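Local coordinates for Blr6230 protein (Bradyrhizobium diazoefficiens USDA 110, PDB 5NGG) that hydrolyses beta-lactam antibiotics as a zinc-dependent, subclass B3 metallo-beta-lactamase, at residues D53-Y58 / G240-V245; L68-M73 / G108-I113; A102-T107 / E143-P148; E125-L130 / G176-C181; L130-Y135 / V150-A155. All coordinates share one frame; numbering follows the deposited sequence. Where two conformers were deposited one is given.

Interaction 1 of 5, residues D53-Y58 / G240-V245; sequences DGIAVY and GPHPEV. With ZN (zinc ion), chain C.
With chi1 at -66°, His242 turns its imidazole back beside its own backbone N and sets ND1 against the carbonyl of Gly54; Tyr58 does much the same (chi1 -48°), sending its hydroxyl across to Gly240. The histidine bond is nearly straight: ND1 of His242 donates to Gly54 O over 2.8 Å, with an N-H...O angle of 172°. The oxygen sits in the ring plane and the N-H arrives in the carbonyl plane, which, with the zinc bond at NE2, fixes the rotation of the ring. ND1 is thereby occupied as a donor, and NE2 of His242 binds a zinc ion at 2.1 Å. Gly54 is thus a second-shell residue that positions a metal ligand. Alongside the ring, pointing the same way, CG1 of Ile55 lies 3.9 Å from His242 CE1. Further along, Ala56 N donates to Pro241 O at 2.9 Å, and the Tyr58 OH reaches a lone pair of Gly240 O at 2.7 Å while also bonding to the hydroxyl of Tyr246. Pro243 packs beside them, its CD 3.4 Å from Gly54 O. The contact is buried near the centre of the molecule, where residues 53-58 run into strand 58-62 of the larger sheet and residues 240-245 link strand 237-239 of the smaller sheet to helix 248-253; Ile55 and Pro241 both rest on helix 104-107, and Pro243 on helix 248-253 and Tyr49.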
# COMPACT_ATOMS: atom_id res chain seq x y z
N ASP A 53 -0.81 7.50 -11.80
CA ASP A 53 0.51 7.17 -12.30
C ASP A 53 1.58 6.93 -11.22
O ASP A 53 2.59 6.30 -11.50
CB ASP A 53 0.93 8.26 -13.31
CG ASP A 53 2.18 7.93 -14.05
OD1 ASP A 53 2.37 6.74 -14.42
OD2 ASP A 53 2.96 8.88 -14.29
N GLY A 54 1.34 7.43 -10.01
CA GLY A 54 2.32 7.34 -8.94
C GLY A 54 1.86 6.70 -7.66
O GLY A 54 2.71 6.48 -6.80
N ILE A 55 0.55 6.41 -7.51
CA ILE A 55 0.00 5.78 -6.30
C ILE A 55 -0.90 4.64 -6.77
O ILE A 55 -1.81 4.85 -7.57
CB ILE A 55 -0.80 6.77 -5.43
CG1 ILE A 55 0.11 7.86 -4.86
CG2 ILE A 55 -1.52 6.01 -4.31
CD1 ILE A 55 -0.62 9.02 -4.25
N ALA A 56 -0.64 3.44 -6.28
CA ALA A 56 -1.39 2.24 -6.68
C ALA A 56 -2.59 2.04 -5.77
O ALA A 56 -2.46 2.04 -4.54
CB ALA A 56 -0.47 1.03 -6.62
N VAL A 57 -3.74 1.81 -6.39
CA VAL A 57 -5.02 1.52 -5.72
C VAL A 57 -5.60 0.35 -6.48
O VAL A 57 -5.46 0.30 -7.71
CB VAL A 57 -5.97 2.75 -5.76
CG1 VAL A 57 -7.30 2.42 -5.07
CG2 VAL A 57 -5.30 3.96 -5.11
N TYR A 58 -6.28 -0.56 -5.77
CA TYR A 58 -6.82 -1.74 -6.42
C TYR A 58 -8.26 -1.99 -5.99
O TYR A 58 -8.65 -1.70 -4.87
CB TYR A 58 -6.00 -3.00 -6.11
CG TYR A 58 -4.52 -2.82 -6.26
CD1 TYR A 58 -3.76 -2.28 -5.23
CD2 TYR A 58 -3.85 -3.21 -7.42
CE1 TYR A 58 -2.39 -2.09 -5.35
CE2 TYR A 58 -2.48 -3.05 -7.54
CZ TYR A 58 -1.76 -2.49 -6.50
OH TYR A 58 -0.39 -2.34 -6.65
N GLY A 240 2.17 -3.47 -4.68
CA GLY A 240 2.51 -2.53 -3.64
C GLY A 240 1.76 -1.23 -3.79
O GLY A 240 1.00 -1.05 -4.74
N PRO A 241 1.97 -0.29 -2.86
CA PRO A 241 1.12 0.91 -2.83
C PRO A 241 1.61 2.05 -3.74
O PRO A 241 0.92 3.05 -3.86
CB PRO A 241 1.10 1.30 -1.36
CG PRO A 241 2.35 0.76 -0.81
CD PRO A 241 2.78 -0.41 -1.64
N HIS A 242 2.76 1.85 -4.39
CA HIS A 242 3.24 2.72 -5.46
C HIS A 242 3.65 1.81 -6.60
O HIS A 242 4.25 0.75 -6.35
CB HIS A 242 4.43 3.58 -4.98
CG HIS A 242 4.07 4.57 -3.92
ND1 HIS A 242 3.45 5.77 -4.18
CD2 HIS A 242 4.24 4.53 -2.58
CE1 HIS A 242 3.26 6.42 -3.04
NE2 HIS A 242 3.73 5.69 -2.05
N PRO A 243 3.38 2.21 -7.85
CA PRO A 243 3.68 1.31 -8.98
C PRO A 243 5.17 0.99 -9.15
O PRO A 243 5.51 -0.05 -9.69
CB PRO A 243 3.04 2.02 -10.18
CG PRO A 243 2.74 3.40 -9.74
CD PRO A 243 2.65 3.42 -8.26
N GLU A 244 6.02 1.90 -8.67
CA GLU A 244 7.46 1.73 -8.67
C GLU A 244 7.94 0.50 -7.91
O GLU A 244 8.98 -0.08 -8.26
CB GLU A 244 8.12 3.00 -8.12
CG GLU A 244 7.92 4.20 -9.04
CD GLU A 244 6.70 5.06 -8.73
OE1 GLU A 244 5.71 4.64 -8.07
OE2 GLU A 244 6.73 6.23 -9.16
N VAL A 245 7.15 0.05 -6.92
CA VAL A 245 7.49 -1.15 -6.12
C VAL A 245 7.69 -2.38 -7.03
O VAL A 245 8.50 -3.24 -6.73
CB VAL A 245 6.39 -1.45 -5.07
CG1 VAL A 245 6.47 -2.85 -4.46
CG2 VAL A 245 6.38 -0.39 -3.97
ZN ZN C . 3.29 6.07 -0.02
O HOH W 1 5.15 7.36 -7.06
O HOH W 2 3.73 6.87 1.82

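Interaction 2 of 5, residues L68-M73 / G108-I113; sequences LMDTAM and GGFAEI
Thr71 OG1 receives the backbone N-H of Gly109 at 2.9 Å, with an angle of 154° at the hydrogen. The hydroxyl stands between its own backbone N and carbonyl carbon (chi1 57°), which places the methyl, CG2, against the other half of the interface. There CG2 of Thr71 meets CD1 of Ile113 tip to tip at 3.9 Å, and Leu68 CD2 comes to the same Ile113 CD1 at 3.8 Å. The ring of Phe110 slants past Thr71, its CD1 3.7 Å from Thr71 CG2, while the ring edge abuts the backbone of Asp70. Gly108 N to Ala72 O, at 3.0 Å, adds a weak backbone-to-backbone bond where the two glycines let the chains come close. One shell out, the carboxylate of Asp70 is held by Thr100 and Asn99, and Phe110 and Ile113 lean on Ile97 of strand 94-98. Thr71 OG1 also bonds to His106 O, an oxygen that takes the N-H of Thr71 as well. The hydroxyl therefore accepts from the turn before helix 110-117 and donates to the carbonyl of a zinc ligand, so one buried polar group is satisfied on both counts and couples the end of strand 65-69 to helix 104-107.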
# COMPACT_ATOMS: atom_id res chain seq x y z
N LEU A 68 -11.85 -2.63 -1.68
CA LEU A 68 -10.96 -1.55 -2.11
C LEU A 68 -9.68 -1.63 -1.33
O LEU A 68 -9.70 -1.61 -0.09
CB LEU A 68 -11.63 -0.20 -1.85
CG LEU A 68 -10.84 1.03 -2.26
CD1 LEU A 68 -10.62 1.12 -3.75
CD2 LEU A 68 -11.56 2.26 -1.79
N MET A 69 -8.55 -1.75 -2.03
CA MET A 69 -7.20 -1.77 -1.42
C MET A 69 -6.60 -0.38 -1.58
O MET A 69 -6.19 -0.01 -2.68
CB MET A 69 -6.32 -2.82 -2.09
CG MET A 69 -4.93 -2.92 -1.49
SD MET A 69 -4.83 -3.54 0.20
CE MET A 69 -5.34 -5.24 -0.04
N ASP A 70 -6.60 0.36 -0.47
CA ASP A 70 -6.05 1.72 -0.35
C ASP A 70 -6.88 2.76 -1.12
O ASP A 70 -7.86 2.45 -1.80
CB ASP A 70 -4.55 1.76 -0.70
CG ASP A 70 -3.69 1.07 0.33
OD1 ASP A 70 -3.99 1.11 1.55
OD2 ASP A 70 -2.65 0.49 -0.09
N THR A 71 -6.48 4.02 -0.90
CA THR A 71 -6.93 5.13 -1.74
C THR A 71 -5.67 5.95 -2.12
O THR A 71 -4.57 5.40 -2.14
CB THR A 71 -8.02 5.97 -1.04
OG1 THR A 71 -7.54 6.45 0.22
CG2 THR A 71 -9.30 5.17 -0.87
N ALA A 72 -5.82 7.23 -2.47
CA ALA A 72 -4.69 8.04 -2.90
C ALA A 72 -4.66 9.32 -2.08
O ALA A 72 -5.20 9.36 -0.97
CB ALA A 72 -4.73 8.25 -4.42
N MET A 73 -4.07 10.39 -2.61
CA MET A 73 -4.03 11.65 -1.88
C MET A 73 -5.45 12.15 -1.61
O MET A 73 -6.36 11.83 -2.37
CB MET A 73 -3.26 12.72 -2.65
CG MET A 73 -1.76 12.47 -2.75
SD MET A 73 -0.88 12.70 -1.20
CE MET A 73 -0.84 14.49 -1.10
N GLY A 108 -6.10 9.00 1.91
CA GLY A 108 -6.75 10.28 1.67
C GLY A 108 -8.22 10.21 1.33
O GLY A 108 -8.93 11.19 1.53
N GLY A 109 -8.66 9.07 0.79
CA GLY A 109 -10.06 8.88 0.43
C GLY A 109 -10.87 7.99 1.35
O GLY A 109 -12.06 7.75 1.07
N PHE A 110 -10.25 7.50 2.44
CA PHE A 110 -10.97 6.54 3.28
C PHE A 110 -12.24 7.11 3.93
O PHE A 110 -13.29 6.47 3.90
CB PHE A 110 -10.07 5.99 4.40
CG PHE A 110 -9.01 4.99 3.95
CD1 PHE A 110 -9.01 4.39 2.70
CD2 PHE A 110 -8.03 4.60 4.85
CE1 PHE A 110 -8.03 3.45 2.37
CE2 PHE A 110 -7.08 3.66 4.51
CZ PHE A 110 -7.09 3.08 3.28
N ALA A 111 -12.14 8.27 4.58
CA ALA A 111 -13.31 8.81 5.26
C ALA A 111 -14.46 9.03 4.28
O ALA A 111 -15.64 8.71 4.58
CB ALA A 111 -12.95 10.09 5.98
N GLU A 112 -14.13 9.56 3.11
CA GLU A 112 -15.14 9.85 2.10
C GLU A 112 -15.80 8.58 1.58
O GLU A 112 -17.04 8.48 1.50
CB GLU A 112 -14.52 10.62 0.94
CG GLU A 112 -15.48 10.90 -0.19
CD GLU A 112 -14.96 11.88 -1.20
OE1 GLU A 112 -14.11 12.73 -0.86
OE2 GLU A 112 -15.45 11.85 -2.35
N ILE A 113 -14.98 7.61 1.19
CA ILE A 113 -15.54 6.40 0.62
C ILE A 113 -16.31 5.60 1.68
O ILE A 113 -17.36 5.04 1.39
CB ILE A 113 -14.48 5.58 -0.15
CG1 ILE A 113 -14.11 6.34 -1.43
CG2 ILE A 113 -14.99 4.18 -0.50
CD1 ILE A 113 -12.87 5.86 -2.15

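Interaction 3 of 5, residues A102-T107 / E143-P148; sequences AHLDHT and EDLAFP. With ZN (zinc ion), chain C; ZN (zinc ion), chain D.
Thr107 and Phe147 meet just beyond the HxHxDH zinc-binding motif of the metallo-beta-lactamase fold, which here runs from His101 to His106. This is the tight part. Thr107 OG1 stands over the centre of the Phe147 ring, 3.2 Å from its CG, and CB makes a CH-pi contact with the same face; the two side chains cross at about a right angle. The hydroxyl also gives a weak hydrogen bond to His103 O, at the N-cap of helix 104-107. Leu104, with most surface buried here, is turned between its backbone N and carbonyl carbon (chi1 82°), a torsion that lays both methyls along residues 144-146: CD1 lies 3.4 Å from Asp144 O, CD2 4.0 Å from Leu145 CD2, and CB packs on Phe147 CB. Beside the leucines a buried water bridges the backbones, taking the N-H of Leu104 and donating to Leu145 O.

The other side is looser and wetter. Asp144 and Pro148 are exposed, and a second water joins Thr107 O to Pro148 O. Away from this loop, Asp105 and His106 of the helix bind one zinc ion, and His103 at its N-cap binds the other. Between the metals sits a water, 2.1 Å from the first zinc and 1.9 Å from the second, which donates a hydrogen bond to Asp105 OD1 at 2.7 Å.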
# COMPACT_ATOMS: atom_id res chain seq x y z
N ALA A 102 -0.77 3.64 6.96
CA ALA A 102 -1.58 4.82 7.26
C ALA A 102 -0.83 6.14 7.03
O ALA A 102 -0.59 6.88 7.97
CB ALA A 102 -2.08 4.71 8.68
N HIS A 103 -0.48 6.43 5.78
CA HIS A 103 0.02 7.73 5.35
C HIS A 103 -0.96 8.34 4.35
O HIS A 103 -1.66 7.60 3.65
CB HIS A 103 1.39 7.62 4.67
CG HIS A 103 2.50 7.25 5.59
ND1 HIS A 103 3.66 6.69 5.12
CD2 HIS A 103 2.64 7.39 6.93
CE1 HIS A 103 4.48 6.51 6.14
NE2 HIS A 103 3.89 6.92 7.25
N LEU A 104 -0.99 9.67 4.31
CA LEU A 104 -2.02 10.40 3.54
C LEU A 104 -2.09 10.05 2.06
O LEU A 104 -3.14 10.19 1.47
CB LEU A 104 -1.87 11.90 3.69
CG LEU A 104 -0.85 12.64 2.83
CD1 LEU A 104 -1.13 14.15 2.85
CD2 LEU A 104 0.56 12.34 3.27
N ASP A 105 -0.98 9.61 1.46
CA ASP A 105 -0.99 9.24 0.06
C ASP A 105 -1.69 7.91 -0.21
O ASP A 105 -1.93 7.58 -1.38
CB ASP A 105 0.43 9.28 -0.55
CG ASP A 105 1.48 8.46 0.17
OD1 ASP A 105 1.50 8.43 1.43
OD2 ASP A 105 2.32 7.87 -0.58
N HIS A 106 -2.06 7.19 0.85
CA HIS A 106 -2.82 5.94 0.74
C HIS A 106 -4.16 5.98 1.46
O HIS A 106 -5.01 5.12 1.21
CB HIS A 106 -1.98 4.77 1.24
CG HIS A 106 -0.61 4.75 0.63
ND1 HIS A 106 -0.41 4.51 -0.71
CD2 HIS A 106 0.59 5.12 1.12
CE1 HIS A 106 0.86 4.70 -1.00
NE2 HIS A 106 1.50 5.06 0.10
N THR A 107 -4.37 6.95 2.34
CA THR A 107 -5.57 7.01 3.19
C THR A 107 -6.48 8.18 2.88
O THR A 107 -7.51 8.35 3.53
CB THR A 107 -5.17 7.17 4.66
OG1 THR A 107 -4.47 8.42 4.75
CG2 THR A 107 -4.27 6.06 5.16
N GLU A 143 0.42 19.84 9.15
CA GLU A 143 -0.84 19.81 8.43
C GLU A 143 -0.72 19.35 6.99
O GLU A 143 -1.69 18.84 6.44
CB GLU A 143 -1.50 21.20 8.47
CG GLU A 143 -1.97 21.63 9.85
CD GLU A 143 -3.24 20.93 10.33
OE1 GLU A 143 -3.77 20.03 9.64
OE2 GLU A 143 -3.72 21.29 11.43
N ASP A 144 0.43 19.48 6.36
CA ASP A 144 0.50 19.01 4.98
C ASP A 144 0.65 17.48 4.87
O ASP A 144 0.63 16.93 3.76
CB ASP A 144 1.55 19.80 4.20
CG ASP A 144 1.15 21.27 4.03
OD1 ASP A 144 0.22 21.56 3.26
OD2 ASP A 144 1.76 22.13 4.69
N LEU A 145 0.79 16.79 6.02
CA LEU A 145 0.76 15.33 6.05
C LEU A 145 -0.51 14.78 6.72
O LEU A 145 -0.67 13.57 6.88
CB LEU A 145 2.03 14.81 6.73
CG LEU A 145 3.37 15.22 6.10
CD1 LEU A 145 4.51 14.72 6.95
CD2 LEU A 145 3.49 14.67 4.67
N ALA A 146 -1.43 15.67 7.07
CA ALA A 146 -2.69 15.25 7.66
C ALA A 146 -3.65 14.72 6.60
O ALA A 146 -3.51 14.96 5.41
CB ALA A 146 -3.31 16.43 8.39
N PHE A 147 -4.64 13.97 7.07
CA PHE A 147 -5.70 13.44 6.20
C PHE A 147 -6.99 13.32 6.99
O PHE A 147 -6.95 13.35 8.21
CB PHE A 147 -5.29 12.10 5.58
CG PHE A 147 -4.96 11.03 6.57
CD1 PHE A 147 -5.95 10.16 7.05
CD2 PHE A 147 -3.65 10.86 7.01
CE1 PHE A 147 -5.63 9.16 7.95
CE2 PHE A 147 -3.32 9.85 7.89
CZ PHE A 147 -4.32 9.00 8.37
N PRO A 148 -8.13 13.15 6.31
CA PRO A 148 -9.39 13.06 7.07
C PRO A 148 -9.46 11.80 7.92
O PRO A 148 -9.30 10.70 7.42
CB PRO A 148 -10.46 13.08 5.97
CG PRO A 148 -9.81 13.75 4.81
CD PRO A 148 -8.38 13.26 4.86
ZN ZN C . 3.29 6.07 -0.02
ZN ZN D . 3.99 5.78 3.30
O HOH W 3 0.28 10.98 6.55
O HOH W 2 3.73 6.87 1.82
O HOH W 4 -9.61 9.73 4.81

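Interaction 4 of 5, residues E125-L130 / G176-C181; sequences ERDKPL and GHSPGC. With ZN (zinc ion), chain D.
Pro179, Arg126 and Asp127 bury the most surface here, and the proline touches both of the others. Its ring carbons CG and CD lie against the carboxylate of Asp127, with CD 3.5 Å from Asp127 OD1, while CD also meets Leu130 CD2 at 4.2 Å. Its CB rests over one face of the Arg126 guanidinium, toward the rim. The bend of the arginine chain at chi3 (-57°) folds the group back over the turn, where NE and NH1 both point at Pro179 O, at 3.0 Å and 2.9 Å. Both bonds are weak, being strongly angled at the hydrogen; the charge of Arg126 has its firmer partner in Asp222, a salt bridge through NH1.

Asp127 grips the type I turn from Ser178 to Cys181 with both oxygens. Its OD1 takes the N-H of Gly180 at 2.8 Å, met from well above the carboxylate plane, and OD2 uses its syn lone pair for the hydroxyl of Ser178, also at 2.8 Å. The same OD2 accepts from the backbone N of Ala102. One buried carboxylate thus holds the residue after zinc ligand His177 and the residue between ligands His101 and His103, a second-shell role for the metal whose bond to His177 NE2 is 2.1 Å. Gly180, lacking a side chain, lets the backbones come together at Arg126. In the fold, residues 125-130 lead from strand 120-124 into helix 128-133, and the turn closes the loop between strands 167-173 and 182-190 of the smaller sheet, with Cys181 tied to Cys201 by a disulfide.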
# COMPACT_ATOMS: atom_id res chain seq x y z
N GLU A 125 -3.30 -3.15 13.48
CA GLU A 125 -3.63 -2.58 14.79
C GLU A 125 -2.75 -1.39 15.18
O GLU A 125 -3.25 -0.41 15.73
CB GLU A 125 -3.51 -3.67 15.86
CG GLU A 125 -3.76 -3.23 17.30
CD GLU A 125 -3.67 -4.38 18.28
OE1 GLU A 125 -4.30 -5.43 18.03
OE2 GLU A 125 -2.97 -4.24 19.30
N ARG A 126 -1.46 -1.44 14.89
CA ARG A 126 -0.58 -0.36 15.36
C ARG A 126 -0.72 0.92 14.52
O ARG A 126 -0.23 1.97 14.91
CB ARG A 126 0.86 -0.81 15.44
CG ARG A 126 1.07 -1.89 16.50
CD ARG A 126 2.48 -1.90 17.04
NE ARG A 126 3.45 -2.08 15.98
CZ ARG A 126 4.77 -1.90 16.08
NH1 ARG A 126 5.51 -2.08 15.00
NH2 ARG A 126 5.36 -1.55 17.21
N ASP A 127 -1.38 0.82 13.37
CA ASP A 127 -1.73 2.01 12.58
C ASP A 127 -3.07 2.63 12.97
O ASP A 127 -3.42 3.72 12.49
CB ASP A 127 -1.69 1.75 11.07
CG ASP A 127 -0.29 1.97 10.44
OD1 ASP A 127 0.67 2.29 11.16
OD2 ASP A 127 -0.18 1.79 9.21
N LYS A 128 -3.86 1.95 13.80
CA LYS A 128 -5.16 2.46 14.18
C LYS A 128 -5.10 3.91 14.75
O LYS A 128 -5.90 4.76 14.34
CB LYS A 128 -5.85 1.50 15.15
CG LYS A 128 -7.22 1.95 15.62
CD LYS A 128 -7.94 0.88 16.43
CE LYS A 128 -9.24 1.36 17.05
NZ LYS A 128 -9.83 0.33 17.94
N PRO A 129 -4.13 4.22 15.62
CA PRO A 129 -4.12 5.61 16.13
C PRO A 129 -3.85 6.66 15.05
O PRO A 129 -4.36 7.77 15.12
CB PRO A 129 -2.99 5.62 17.17
CG PRO A 129 -2.77 4.20 17.53
CD PRO A 129 -3.17 3.37 16.35
N LEU A 130 -3.05 6.28 14.05
CA LEU A 130 -2.72 7.17 12.92
C LEU A 130 -3.96 7.42 12.06
O LEU A 130 -4.27 8.55 11.69
CB LEU A 130 -1.62 6.56 12.05
CG LEU A 130 -0.16 6.65 12.51
CD1 LEU A 130 0.09 6.01 13.86
CD2 LEU A 130 0.72 6.01 11.44
N GLY A 176 7.68 -0.94 9.88
CA GLY A 176 8.91 -0.18 9.60
C GLY A 176 8.51 1.11 8.94
O GLY A 176 8.60 2.19 9.54
N HIS A 177 8.01 1.03 7.71
CA HIS A 177 7.59 2.23 7.01
C HIS A 177 6.45 2.94 7.80
O HIS A 177 6.37 4.17 7.80
CB HIS A 177 7.19 1.88 5.57
CG HIS A 177 6.77 3.05 4.76
ND1 HIS A 177 7.64 3.88 4.10
CD2 HIS A 177 5.54 3.56 4.55
CE1 HIS A 177 6.95 4.84 3.49
NE2 HIS A 177 5.67 4.68 3.76
N SER A 178 5.59 2.15 8.45
CA SER A 178 4.69 2.65 9.49
C SER A 178 4.63 1.57 10.56
O SER A 178 4.97 0.41 10.30
CB SER A 178 3.29 2.94 8.93
OG SER A 178 2.57 1.73 8.70
N PRO A 179 4.17 1.93 11.77
CA PRO A 179 4.16 0.91 12.83
C PRO A 179 3.20 -0.25 12.58
O PRO A 179 3.46 -1.37 13.05
CB PRO A 179 3.82 1.71 14.09
CG PRO A 179 3.16 2.94 13.60
CD PRO A 179 3.81 3.26 12.29
N GLY A 180 2.11 0.02 11.88
CA GLY A 180 1.08 -0.97 11.59
C GLY A 180 1.03 -1.42 10.14
O GLY A 180 0.03 -2.02 9.73
N CYS A 181 2.11 -1.20 9.39
CA CYS A 181 2.21 -1.56 7.97
C CYS A 181 1.87 -3.06 7.80
O CYS A 181 2.50 -3.91 8.46
CB CYS A 181 3.65 -1.26 7.54
SG CYS A 181 4.02 -0.80 5.83
ZN ZN D . 3.99 5.78 3.30
O HOH W 2 3.73 6.87 1.82

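Interaction 5 of 5, residues L130-Y135 / V150-A155; sequences LLEGGY and VKVDRA
Glu132 lies across the backbone of residues 150-152, touching it at nearly every step. Its CB is 4.0 Å from Val150 O, and CG comes closer to the same oxygen, at 3.4 Å; the glutamate CA-H points at it as well. With CG beside the backbone N (chi1 -63°) and the chain extended beyond it, the carboxylate passes CA of Lys151, and OE2 ends at Val152 N, 2.9 Å away. That bond is almost perfectly straight, 177° at the hydrogen, and uses the anti lone pair of OE2. A water links OE2 to Val152 O, so OE2 reaches both the N-H, directly, and the carbonyl, through water, of Val152. The other oxygen, OE1, meets a second water weakly; this water accepts from Lys151 NZ. Glu132 OE1 and Lys151 NZ themselves stay 4.9 Å apart.

The neighbouring residue works on the buried side. Leu131 O accepts the N-H of Val150 at 3.0 Å, and the leucine side chain crosses Val152 at about a right angle, CD1 against CG2 at 3.6 Å. Further in, Leu131 and Val150 both touch Phe110, and Val152 rests on Leu121. These ties belong to a beta-alpha-beta unit: strand 120-124, helix 128-133 and strand 154-156, the two strands lying parallel side by side at one edge of the larger sheet, with the last turn of the helix bonded to the chain that leads back into strand 154-156.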
# COMPACT_ATOMS: atom_id res chain seq x y z
N LEU A 130 -3.05 6.28 14.05
CA LEU A 130 -2.72 7.17 12.92
C LEU A 130 -3.96 7.42 12.06
O LEU A 130 -4.27 8.55 11.69
CB LEU A 130 -1.62 6.56 12.05
CG LEU A 130 -0.16 6.65 12.51
CD1 LEU A 130 0.09 6.01 13.86
CD2 LEU A 130 0.72 6.01 11.44
N LEU A 131 -4.67 6.34 11.72
CA LEU A 131 -5.90 6.45 10.93
C LEU A 131 -6.96 7.27 11.66
O LEU A 131 -7.62 8.11 11.04
CB LEU A 131 -6.43 5.05 10.60
CG LEU A 131 -5.55 4.28 9.62
CD1 LEU A 131 -5.85 2.79 9.66
CD2 LEU A 131 -5.75 4.81 8.22
N GLU A 132 -7.12 6.98 12.94
CA GLU A 132 -8.18 7.61 13.72
C GLU A 132 -7.84 9.05 14.08
O GLU A 132 -8.75 9.82 14.39
CB GLU A 132 -8.53 6.75 14.93
CG GLU A 132 -9.09 5.40 14.49
CD GLU A 132 -9.95 4.66 15.49
OE1 GLU A 132 -9.94 5.00 16.68
OE2 GLU A 132 -10.59 3.69 15.04
N GLY A 133 -6.57 9.42 14.03
CA GLY A 133 -6.16 10.80 14.29
C GLY A 133 -5.92 11.63 13.04
O GLY A 133 -5.94 12.85 13.10
N GLY A 134 -5.65 10.98 11.91
CA GLY A 134 -5.38 11.70 10.66
C GLY A 134 -4.06 12.46 10.65
O GLY A 134 -4.00 13.56 10.08
N TYR A 135 -3.01 11.89 11.25
CA TYR A 135 -1.72 12.58 11.40
C TYR A 135 -0.56 11.65 11.06
O TYR A 135 -0.71 10.42 11.05
CB TYR A 135 -1.55 13.15 12.84
CG TYR A 135 -1.49 12.05 13.91
CD1 TYR A 135 -0.31 11.36 14.17
CD2 TYR A 135 -2.61 11.68 14.62
CE1 TYR A 135 -0.25 10.35 15.13
CE2 TYR A 135 -2.57 10.68 15.58
CZ TYR A 135 -1.40 10.01 15.83
OH TYR A 135 -1.36 9.01 16.78
N VAL A 150 -10.43 8.63 10.14
CA VAL A 150 -11.37 7.55 9.83
C VAL A 150 -11.29 6.48 10.91
O VAL A 150 -10.18 6.12 11.36
CB VAL A 150 -11.06 7.00 8.40
CG1 VAL A 150 -9.65 6.43 8.28
CG2 VAL A 150 -12.12 6.03 7.93
N LYS A 151 -12.45 5.93 11.28
CA LYS A 151 -12.51 4.87 12.28
C LYS A 151 -12.17 3.51 11.68
O LYS A 151 -12.59 3.19 10.55
CB LYS A 151 -13.88 4.85 12.95
CG LYS A 151 -14.13 6.13 13.72
CD LYS A 151 -15.39 6.09 14.55
CE LYS A 151 -15.37 7.18 15.60
NZ LYS A 151 -14.52 6.83 16.77
N VAL A 152 -11.42 2.72 12.44
CA VAL A 152 -11.05 1.39 12.02
C VAL A 152 -12.09 0.43 12.60
O VAL A 152 -12.32 0.39 13.82
CB VAL A 152 -9.63 1.04 12.52
CG1 VAL A 152 -9.29 -0.42 12.24
CG2 VAL A 152 -8.61 1.96 11.88
N ASP A 153 -12.70 -0.37 11.74
CA ASP A 153 -13.71 -1.34 12.15
C ASP A 153 -13.12 -2.67 12.62
O ASP A 153 -13.71 -3.34 13.46
CB ASP A 153 -14.73 -1.55 11.05
CG ASP A 153 -15.44 -0.27 10.71
OD1 ASP A 153 -16.31 0.13 11.49
OD2 ASP A 153 -15.12 0.35 9.67
N ARG A 154 -11.99 -3.06 12.04
CA ARG A 154 -11.30 -4.27 12.44
C ARG A 154 -9.79 -4.01 12.38
O ARG A 154 -9.26 -3.65 11.32
CB ARG A 154 -11.65 -5.45 11.52
CG ARG A 154 -10.98 -6.73 11.96
CD ARG A 154 -11.44 -7.88 11.12
NE ARG A 154 -10.65 -9.07 11.38
CZ ARG A 154 -10.68 -10.18 10.65
NH1 ARG A 154 -11.49 -10.27 9.60
NH2 ARG A 154 -9.89 -11.19 10.97
N ALA A 155 -9.13 -4.22 13.52
CA ALA A 155 -7.69 -4.06 13.66
C ALA A 155 -7.06 -5.44 13.54
O ALA A 155 -7.45 -6.35 14.27
CB ALA A 155 -7.36 -3.41 15.01
O HOH W 5 -11.69 7.31 16.40
O HOH W 6 -12.73 2.30 16.00

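Interactions 2 to 5 all fall within the span of chain closed by interaction 1, whose segments are loops next to a strand of each sheet. Within it, the segments of interaction 3 alternate with those of 2, 4 and 5, and interaction 5 lies between the segments of 4. Interactions 1, 3 and 4 surround the zinc pair: 1 and 3 share one metal, 3 and 4 the other, and a single water belongs to all three, although the centres of 1 and 4 are about 19 Å apart. Interaction 2 abuts interaction 3, about 10 Å between centres. Interactions 4 and 5 share helix 128-133, and 5 lies farthest out. Metal ligands distant in sequence are thus set by adjoining contacts.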